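PDB 6YQ4: tannase from Fusobacterium nucleatum subsp. nucleatum ATCC 25586, which detoxifies gallotannins, probably by hydrolysing their galloyl ester bonds as a member of the alpha/beta-hydrolase clan, and binds a magnesium ion. Local coordinates for residues A[134-139]-A[173-178]; A[142-147]-A[183-188]. All blocks are in the same frame, centred on the assembly; numbering follows the deposited sequence.

Contact 1: A[134-139]-A[173-178]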
loop_
_atom_site.group_PDB
_atom_site.type_symbol
_atom_site.label_atom_id
_atom_site.label_comp_id
_atom_site.label_asym_id
_atom_site.label_seq_id
_atom_site.Cartn_x
_atom_site.Cartn_y
_atom_site.Cartn_z
ATOM N N ALA A 134 -9.917 -10.480 4.017
ATOM C CA ALA A 134 -9.148 -11.684 3.692
ATOM C C ALA A 134 -7.663 -11.396 3.452
ATOM O O ALA A 134 -6.797 -12.124 3.948
ATOM C CB ALA A 134 -9.748 -12.382 2.459
ATOM N N ALA A 135 -7.342 -10.384 2.645
ATOM C CA ALA A 135 -5.939 -10.229 2.256
ATOM C C ALA A 135 -5.063 -9.862 3.448
ATOM O O ALA A 135 -3.921 -10.328 3.538
ATOM C CB ALA A 135 -5.777 -9.189 1.143
ATOM N N ILE A 136 -5.571 -9.034 4.372
ATOM C CA ILE A 136 -4.760 -8.688 5.536
ATOM C C ILE A 136 -4.665 -9.895 6.461
ATOM O O ILE A 136 -3.626 -10.126 7.087
ATOM C CB ILE A 136 -5.277 -7.411 6.253
ATOM C CG1 ILE A 136 -4.345 -7.047 7.413
ATOM C CG2 ILE A 136 -6.703 -7.535 6.782
ATOM C CD1 ILE A 136 -2.936 -6.782 6.948
ATOM N N VAL A 137 -5.700 -10.735 6.484
ATOM C CA VAL A 137 -5.652 -11.946 7.293
ATOM C C VAL A 137 -4.619 -12.919 6.742
ATOM O O VAL A 137 -3.877 -13.554 7.501
ATOM C CB VAL A 137 -7.049 -12.576 7.374
ATOM C CG1 VAL A 137 -6.958 -14.021 7.907
ATOM C CG2 VAL A 137 -7.958 -11.711 8.238
ATOM N N ASP A 138 -4.513 -13.017 5.414
ATOM C CA ASP A 138 -3.544 -13.940 4.828
ATOM C C ASP A 138 -2.117 -13.511 5.153
ATOM O O ASP A 138 -1.291 -14.339 5.556
ATOM C CB ASP A 138 -3.759 -14.050 3.310
ATOM C CG ASP A 138 -5.053 -14.822 2.933
ATOM O OD1 ASP A 138 -5.552 -14.668 1.796
ATOM O OD2 ASP A 138 -5.580 -15.591 3.764
ATOM N N LEU A 139 -1.821 -12.208 5.027
ATOM C CA LEU A 139 -0.486 -11.702 5.336
ATOM C C LEU A 139 -0.134 -11.917 6.806
ATOM O O LEU A 139 1.001 -12.293 7.127
ATOM C CB LEU A 139 -0.387 -10.209 4.982
ATOM C CG LEU A 139 -0.466 -9.837 3.501
ATOM C CD1 LEU A 139 0.134 -8.470 3.231
ATOM C CD2 LEU A 139 0.204 -10.900 2.628
ATOM N N ALA A 173 1.459 -1.472 5.105
ATOM C CA ALA A 173 1.262 -0.492 6.178
ATOM C C ALA A 173 0.314 -1.011 7.256
ATOM O O ALA A 173 0.584 -0.866 8.457
ATOM C CB ALA A 173 0.733 0.819 5.599
ATOM N N LEU A 174 -0.836 -1.567 6.844
ATOM C CA LEU A 174 -1.749 -2.225 7.782
ATOM C C LEU A 174 -1.039 -3.272 8.642
ATOM O O LEU A 174 -1.330 -3.406 9.830
ATOM C CB LEU A 174 -2.878 -2.918 7.019
ATOM C CG LEU A 174 -4.344 -2.550 7.126
ATOM C CD1 LEU A 174 -5.174 -3.718 6.578
ATOM C CD2 LEU A 174 -4.763 -2.194 8.550
ATOM N N LEU A 175 -0.170 -4.083 8.029
ATOM C CA LEU A 175 0.538 -5.132 8.761
ATOM C C LEU A 175 1.413 -4.545 9.857
ATOM O O LEU A 175 1.551 -5.129 10.943
ATOM C CB LEU A 175 1.380 -5.943 7.778
ATOM C CG LEU A 175 1.830 -7.366 8.086
ATOM C CD1 LEU A 175 0.672 -8.336 8.200
ATOM C CD2 LEU A 175 2.797 -7.796 7.003
ATOM N N GLY A 176 2.011 -3.379 9.596
ATOM C CA GLY A 176 2.776 -2.693 10.622
ATOM C C GLY A 176 1.922 -2.015 11.678
ATOM O O GLY A 176 2.374 -1.824 12.814
ATOM N N ALA A 177 0.686 -1.655 11.342
ATOM C CA ALA A 177 -0.097 -0.838 12.259
ATOM C C ALA A 177 -0.914 -1.653 13.235
ATOM O O ALA A 177 -1.157 -1.178 14.347
ATOM C CB ALA A 177 -1.044 0.092 11.511
ATOM N N SER A 178 -1.318 -2.873 12.870
ATOM C CA SER A 178 -2.297 -3.612 13.666
ATOM C C SER A 178 -1.741 -4.892 14.290
ATOM O O SER A 178 -2.519 -5.789 14.630
ATOM C CB SER A 178 -3.536 -3.943 12.818
ATOM O OG SER A 178 -3.189 -4.673 11.659
#

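Contact 2: A[142-147]-A[183-188]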
loop_
_atom_site.group_PDB
_atom_site.type_symbol
_atom_site.label_atom_id
_atom_site.label_comp_id
_atom_site.label_asym_id
_atom_site.label_seq_id
_atom_site.Cartn_x
_atom_site.Cartn_y
_atom_site.Cartn_z
ATOM N N ALA A 142 0.670 -15.595 7.307
ATOM C CA ALA A 142 1.986 -16.015 6.833
ATOM C C ALA A 142 3.083 -15.573 7.795
ATOM O O ALA A 142 4.019 -16.334 8.056
ATOM C CB ALA A 142 2.253 -15.490 5.420
ATOM N N VAL A 143 2.972 -14.362 8.353
ATOM C CA VAL A 143 3.895 -13.930 9.405
ATOM C C VAL A 143 3.877 -14.914 10.563
ATOM O O VAL A 143 4.930 -15.318 11.079
ATOM C CB VAL A 143 3.550 -12.505 9.886
ATOM C CG1 VAL A 143 4.404 -12.119 11.112
ATOM C CG2 VAL A 143 3.791 -11.517 8.797
ATOM N N ARG A 144 2.687 -15.315 10.992
ATOM C CA ARG A 144 2.596 -16.240 12.113
ATOM C C ARG A 144 3.317 -17.544 11.798
ATOM O O ARG A 144 4.012 -18.101 12.655
ATOM C CB ARG A 144 1.125 -16.469 12.461
ATOM C CG ARG A 144 0.447 -15.184 12.891
ATOM C CD ARG A 144 -0.983 -15.379 13.317
ATOM N NE ARG A 144 -1.487 -14.230 14.063
ATOM C CZ ARG A 144 -1.676 -14.217 15.377
ATOM N NH1 ARG A 144 -1.409 -15.291 16.110
ATOM N NH2 ARG A 144 -2.152 -13.134 15.958
ATOM N N TYR A 145 3.185 -18.021 10.556
ATOM C CA TYR A 145 3.960 -19.165 10.083
ATOM C C TYR A 145 5.457 -18.920 10.221
ATOM O O TYR A 145 6.201 -19.807 10.655
ATOM C CB TYR A 145 3.601 -19.461 8.624
ATOM C CG TYR A 145 4.370 -20.603 8.007
ATOM C CD1 TYR A 145 3.819 -21.886 7.948
ATOM C CD2 TYR A 145 5.641 -20.401 7.471
ATOM C CE1 TYR A 145 4.513 -22.929 7.399
ATOM C CE2 TYR A 145 6.343 -21.441 6.912
ATOM C CZ TYR A 145 5.774 -22.707 6.874
ATOM O OH TYR A 145 6.484 -23.748 6.324
ATOM N N LEU A 146 5.923 -17.731 9.832
ATOM C CA LEU A 146 7.338 -17.400 9.986
ATOM C C LEU A 146 7.789 -17.486 11.435
ATOM O O LEU A 146 8.865 -18.026 11.716
ATOM C CB LEU A 146 7.621 -16.012 9.436
ATOM C CG LEU A 146 7.394 -15.863 7.935
ATOM C CD1 LEU A 146 7.895 -14.496 7.481
ATOM C CD2 LEU A 146 8.089 -16.970 7.196
ATOM N N TYR A 147 6.987 -16.958 12.374
ATOM C CA TYR A 147 7.373 -17.009 13.790
ATOM C C TYR A 147 7.378 -18.437 14.317
ATOM O O TYR A 147 8.312 -18.841 15.019
ATOM C CB TYR A 147 6.436 -16.140 14.640
ATOM C CG TYR A 147 6.834 -14.679 14.654
ATOM C CD1 TYR A 147 8.001 -14.257 15.296
ATOM C CD2 TYR A 147 6.063 -13.723 14.003
ATOM C CE1 TYR A 147 8.377 -12.915 15.301
ATOM C CE2 TYR A 147 6.426 -12.376 14.005
ATOM C CZ TYR A 147 7.583 -11.978 14.651
ATOM O OH TYR A 147 7.930 -10.646 14.636
ATOM N N ASP A 183 -9.072 -7.991 16.596
ATOM C CA ASP A 183 -10.087 -7.979 15.541
ATOM C C ASP A 183 -9.879 -9.070 14.498
ATOM O O ASP A 183 -10.851 -9.569 13.913
ATOM C CB ASP A 183 -10.069 -6.628 14.836
ATOM C CG ASP A 183 -10.264 -5.476 15.784
ATOM O OD1 ASP A 183 -10.304 -5.715 17.014
ATOM O OD2 ASP A 183 -10.384 -4.334 15.286
ATOM N N TYR A 184 -8.624 -9.424 14.225
ATOM C CA TYR A 184 -8.291 -10.350 13.164
ATOM C C TYR A 184 -8.310 -11.811 13.606
ATOM O O TYR A 184 -8.389 -12.703 12.747
ATOM C CB TYR A 184 -6.921 -9.983 12.606
ATOM C CG TYR A 184 -6.838 -8.554 12.141
ATOM C CD1 TYR A 184 -7.190 -8.209 10.852
ATOM C CD2 TYR A 184 -6.398 -7.545 12.990
ATOM C CE1 TYR A 184 -7.119 -6.898 10.418
ATOM C CE2 TYR A 184 -6.324 -6.237 12.567
ATOM C CZ TYR A 184 -6.673 -5.917 11.284
ATOM O OH TYR A 184 -6.597 -4.605 10.861
ATOM N N LEU A 185 -8.260 -12.072 14.916
ATOM C CA LEU A 185 -8.140 -13.444 15.408
ATOM C C LEU A 185 -9.291 -14.352 14.987
ATOM O O LEU A 185 -9.013 -15.482 14.551
ATOM C CB LEU A 185 -7.980 -13.442 16.933
ATOM C CG LEU A 185 -7.029 -12.445 17.584
ATOM C CD1 LEU A 185 -6.902 -12.791 19.061
ATOM C CD2 LEU A 185 -5.662 -12.456 16.907
ATOM N N PRO A 186 -10.574 -13.960 15.087
ATOM C CA PRO A 186 -11.637 -14.886 14.627
ATOM C C PRO A 186 -11.480 -15.311 13.174
ATOM O O PRO A 186 -11.885 -16.424 12.810
ATOM C CB PRO A 186 -12.936 -14.092 14.848
ATOM C CG PRO A 186 -12.603 -13.110 15.943
ATOM C CD PRO A 186 -11.145 -12.731 15.678
ATOM N N TYR A 187 -10.881 -14.473 12.326
ATOM C CA TYR A 187 -10.613 -14.924 10.969
ATOM C C TYR A 187 -9.385 -15.823 10.908
ATOM O O TYR A 187 -9.332 -16.738 10.074
ATOM C CB TYR A 187 -10.434 -13.734 10.032
ATOM C CG TYR A 187 -11.642 -12.833 9.896
ATOM C CD1 TYR A 187 -11.828 -11.752 10.761
ATOM C CD2 TYR A 187 -12.582 -13.034 8.871
ATOM C CE1 TYR A 187 -12.911 -10.904 10.623
ATOM C CE2 TYR A 187 -13.676 -12.188 8.725
ATOM C CZ TYR A 187 -13.831 -11.125 9.614
ATOM O OH TYR A 187 -14.904 -10.274 9.509
ATOM N N LEU A 188 -8.392 -15.578 11.770
ATOM C CA LEU A 188 -7.203 -16.427 11.808
ATOM C C LEU A 188 -7.532 -17.788 12.411
ATOM O O LEU A 188 -7.031 -18.823 11.947
ATOM C CB LEU A 188 -6.090 -15.729 12.598
ATOM C CG LEU A 188 -5.537 -14.428 12.001
ATOM C CD1 LEU A 188 -4.952 -13.523 13.055
ATOM C CD2 LEU A 188 -4.493 -14.725 10.935
#

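Contact 1: A[134-139]-A[173-178]
Leu174 meets Ile136 with one methyl: CD1 of Leu174 sits against Ile136 CG1 at 3.5 Å and touches CB, CG2 and CD1 of the same isoleucine. The two side chains run at about a right angle. With its CG1 turned opposite the backbone N (chi1 -177°), Ile136 sends CD1 across the gap, where it comes to 3.9 Å from Leu174 CB. Next, Leu175 offers its CD1 methyl to two residues, lying 4.1 Å from Ile136 CD1 and 3.9 Å from Leu139 CB, so that it bridges successive turns of the facing helix. The axes of the segments 134-139 and 173-177 approach to 10.3 Å and cross at -63°. This is the buried packing of two helices of the alpha/beta-hydrolase fold, helix 134-148 against helix 167-177, which follows the probable nucleophile elbow; Leu171 of the latter extends the apolar patch to Ala135, Ile136 and Leu139. Ser178, the first residue to leave helical geometry, turns its hydroxyl back to the helix end: OG donates to Leu174 O at 2.9 Å, 36° out of the carbonyl plane, while Ser178 N reaches that oxygen from the opposite face at 3.1 Å. Lys140 on helix 134-148 also hydrogen-bonds Ser178 OG.

Contact 2: A[142-147]-A[183-188]
Arg144 reaches across to Leu185 and Leu188, and the closest touches are made by its guanidinium end. The contacts are van der Waals in kind. CD1 of Leu188 lies 3.7 Å from Arg144 NE and 4.1 Å from NH2, and CD2 of Leu185 lies 3.7 Å from Arg144 NH2. Both methyls approach the guanidinium plane obliquely, and both leucines run at about a right angle to the arginine. CG of Arg144 stands opposite the carbonyl carbon (chi1 -62°), and the chain is extended from there to NE, which carries the flat group to the far helix. The polar pairing lies outside the two segments: Arg144 NH2 forms a salt bridge with Asp198, and Thr196 hydrogen-bonds the backbone O of Arg144, so the residue is held at both ends. The magnesium-binding Asp150 is about 11 Å from Arg144, side chain to side chain, so the contact is not part of the metal site. It is helix-to-helix packing in the alpha/beta-hydrolase fold, between helix 134-148 and helix 185-191. Leu188 also packs on Val137 and Ala141 of helix 134-148, Tyr187 leans on helix 415-420, and Ala142, Val143 and Leu146 rest against strand 73-76 of the main sheet.

Overall arrangement
Helix 134-148 is common to both contacts: its first turns meet helix 167-177 in contact 1, and its later turns meet segment 183-188, which leads into helix 185-191, in contact 2. The two centres are 9 Å apart, and the segments alternate along the chain. Both contacts are buried. Contact 1 is wholly so, its centre about 10 Å from the centre of the chain, and joins aliphatic side chains. Contact 2, its centre about 19 Å out, buries roughly half as much surface, includes the partly exposed Leu185, and sets leucine methyls against a charged group paired with Asp198. Tyr184 joins them, packing on Ile136 and Ser178 and making a cation-pi contact with Lys140.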